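SAM-dependent O-methyltransferase (Thermotoga maritima, PDB 1O54) probably catalyses S-adenosyl-L-methionine-dependent N1-methylation of the adenosine at position 58 of tRNA, as a homotetramer built from two dimers. Local coordinates at residues F141-R146 / T167-D172. Sequence-based numbering, arbitrary orientation.
Sequences FAYEKR and TIKVRD
Tyr143 and Lys169 both carry CG anti to the carbonyl carbon (chi1 -73° and -59°). Both residues point to the same face of the sheet, and the matching torsions lay ring and lysine chain side by side. The lysine chain then bends at chi3 (63°). Its CD lies over one face of the Tyr143 ring, offset toward the rim, in a CH-pi contact 4.2 Å from the ring centroid. The ammonium ends beside the phenol, and Lys169 NZ makes a weak hydrogen bond of 3.2 Å to Tyr143 OH. Tyr143 OH also bonds to Glu179 and to Asp178 N; Lys169 NZ forms salt bridges to Glu179 and Asp178. Arg171 CB packs against Tyr143 CD2 at 3.8 Å. Its own guanidinium pairs with Asp178.

Strands 141-143 and 167-169 pair in parallel. Ala142 N donates to Thr167 O, Lys169 N to Ala142 O at 2.8 Å, and Glu144 N to Lys169 O. Ala142 and Ile168 point to the other face of the sheet, where Ile168 meets helix 147-159.

Past the strands the chains stay close: Val170 CA makes a CA-H...O contact with Glu144 O at 3.3 Å, and two waters add bridges. One links Lys145 NZ to Asp172 OD1, 4.4 Å apart and too far for a salt bridge; OD1 also accepts from Ser174 N. The other accepts weakly from Lys145 N and donates to Arg171 O. The end of the Glu144 side chain leads away from 167-172. Arg146 grips its carboxylate side-on, with NE 2.8 Å from Glu144 OE2 and NH2 2.9 Å from Glu144 OE1. Arg146 N also donates to OE2, while Val121 N and Gly122 N bond to OE1.

Glu144 and Asp172 are predicted to bind S-adenosyl-L-methionine. The strands and helix 147-159 form a beta-alpha-beta unit of the Rossmann-like class I methyltransferase fold, with Glu144 just past strand 139-143, the usual place of the cofactor-binding acidic residue.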
# COMPACT_ATOMS: atom_id res chain seq x y z
N PHE A 141 24.49 -24.21 -2.12
CA PHE A 141 24.73 -25.15 -1.00
C PHE A 141 23.56 -24.96 -0.06
O PHE A 141 23.42 -23.94 0.63
CB PHE A 141 26.07 -24.84 -0.34
CG PHE A 141 27.21 -24.85 -1.30
CD1 PHE A 141 27.80 -26.04 -1.67
CD2 PHE A 141 27.67 -23.66 -1.87
CE1 PHE A 141 28.84 -26.06 -2.57
CE2 PHE A 141 28.69 -23.68 -2.79
CZ PHE A 141 29.27 -24.86 -3.16
N ALA A 142 22.68 -25.95 -0.09
CA ALA A 142 21.39 -25.87 0.60
C ALA A 142 21.38 -26.74 1.84
O ALA A 142 21.33 -27.98 1.76
CB ALA A 142 20.28 -26.28 -0.38
N TYR A 143 21.44 -26.08 3.00
CA TYR A 143 21.52 -26.79 4.26
C TYR A 143 20.12 -27.00 4.82
O TYR A 143 19.38 -26.04 5.04
CB TYR A 143 22.36 -26.00 5.24
CG TYR A 143 23.84 -26.01 4.95
CD1 TYR A 143 24.38 -25.30 3.90
CD2 TYR A 143 24.72 -26.68 5.80
CE1 TYR A 143 25.76 -25.30 3.67
CE2 TYR A 143 26.08 -26.70 5.57
CZ TYR A 143 26.60 -26.01 4.51
OH TYR A 143 27.96 -26.03 4.30
N GLU A 144 19.77 -28.25 5.04
CA GLU A 144 18.47 -28.61 5.56
C GLU A 144 18.60 -29.83 6.42
O GLU A 144 18.66 -30.93 5.89
CB GLU A 144 17.51 -28.90 4.44
CG GLU A 144 16.12 -29.32 4.88
CD GLU A 144 15.48 -28.31 5.77
OE1 GLU A 144 14.94 -27.29 5.24
OE2 GLU A 144 15.53 -28.52 7.00
N LYS A 145 18.64 -29.60 7.71
CA LYS A 145 18.78 -30.69 8.70
C LYS A 145 17.53 -31.57 8.81
O LYS A 145 17.60 -32.68 9.34
CB LYS A 145 19.12 -30.10 10.08
CG LYS A 145 18.03 -29.19 10.66
CD LYS A 145 18.44 -28.63 12.02
CE LYS A 145 17.48 -27.54 12.45
NZ LYS A 145 17.77 -27.04 13.84
N ARG A 146 16.38 -31.07 8.36
CA ARG A 146 15.14 -31.86 8.39
C ARG A 146 15.08 -32.80 7.19
O ARG A 146 14.83 -32.37 6.08
CB ARG A 146 13.91 -30.96 8.43
CG ARG A 146 13.84 -30.02 9.62
CD ARG A 146 12.79 -28.94 9.44
NE ARG A 146 13.10 -28.07 8.30
CZ ARG A 146 12.24 -27.20 7.77
NH1 ARG A 146 11.02 -27.05 8.27
NH2 ARG A 146 12.61 -26.46 6.74
N THR A 167 23.48 -28.53 -4.11
CA THR A 167 24.02 -29.54 -3.21
C THR A 167 23.23 -29.46 -1.91
O THR A 167 23.45 -28.57 -1.09
CB THR A 167 25.52 -29.30 -2.97
OG1 THR A 167 26.22 -29.37 -4.22
CG2 THR A 167 26.14 -30.37 -2.08
N ILE A 168 22.31 -30.39 -1.72
CA ILE A 168 21.51 -30.45 -0.49
C ILE A 168 22.28 -31.18 0.58
O ILE A 168 22.67 -32.35 0.37
CB ILE A 168 20.16 -31.16 -0.74
CG1 ILE A 168 19.35 -30.40 -1.79
CG2 ILE A 168 19.35 -31.23 0.54
CD1 ILE A 168 18.22 -31.20 -2.40
N LYS A 169 22.52 -30.49 1.71
CA LYS A 169 23.33 -30.98 2.80
C LYS A 169 22.48 -31.15 4.04
O LYS A 169 21.91 -30.16 4.55
CB LYS A 169 24.51 -30.02 3.04
CG LYS A 169 25.38 -29.88 1.78
CD LYS A 169 26.53 -28.86 1.93
CE LYS A 169 27.52 -29.25 2.96
NZ LYS A 169 28.88 -28.67 2.65
N VAL A 170 22.34 -32.39 4.52
CA VAL A 170 21.50 -32.62 5.66
C VAL A 170 22.38 -32.43 6.85
O VAL A 170 22.95 -33.37 7.38
CB VAL A 170 20.83 -34.00 5.66
CG1 VAL A 170 19.92 -34.13 6.87
CG2 VAL A 170 20.06 -34.22 4.37
N ARG A 171 22.52 -31.16 7.23
CA ARG A 171 23.53 -30.73 8.17
C ARG A 171 22.98 -29.64 9.05
O ARG A 171 22.30 -28.73 8.56
CB ARG A 171 24.73 -30.18 7.40
CG ARG A 171 25.56 -31.21 6.66
CD ARG A 171 26.55 -31.95 7.54
NE ARG A 171 27.43 -30.98 8.18
CZ ARG A 171 28.47 -30.39 7.59
NH1 ARG A 171 28.85 -30.76 6.38
NH2 ARG A 171 29.18 -29.47 8.24
N ASP A 172 23.31 -29.71 10.34
CA ASP A 172 22.93 -28.67 11.30
C ASP A 172 23.87 -27.46 11.18
O ASP A 172 25.07 -27.61 11.21
CB ASP A 172 23.03 -29.24 12.71
CG ASP A 172 22.30 -28.41 13.73
OD1 ASP A 172 22.13 -27.18 13.53
OD2 ASP A 172 21.85 -28.91 14.78
O HOH W 1 20.10 -25.46 13.83
O HOH W 2 20.17 -27.11 8.95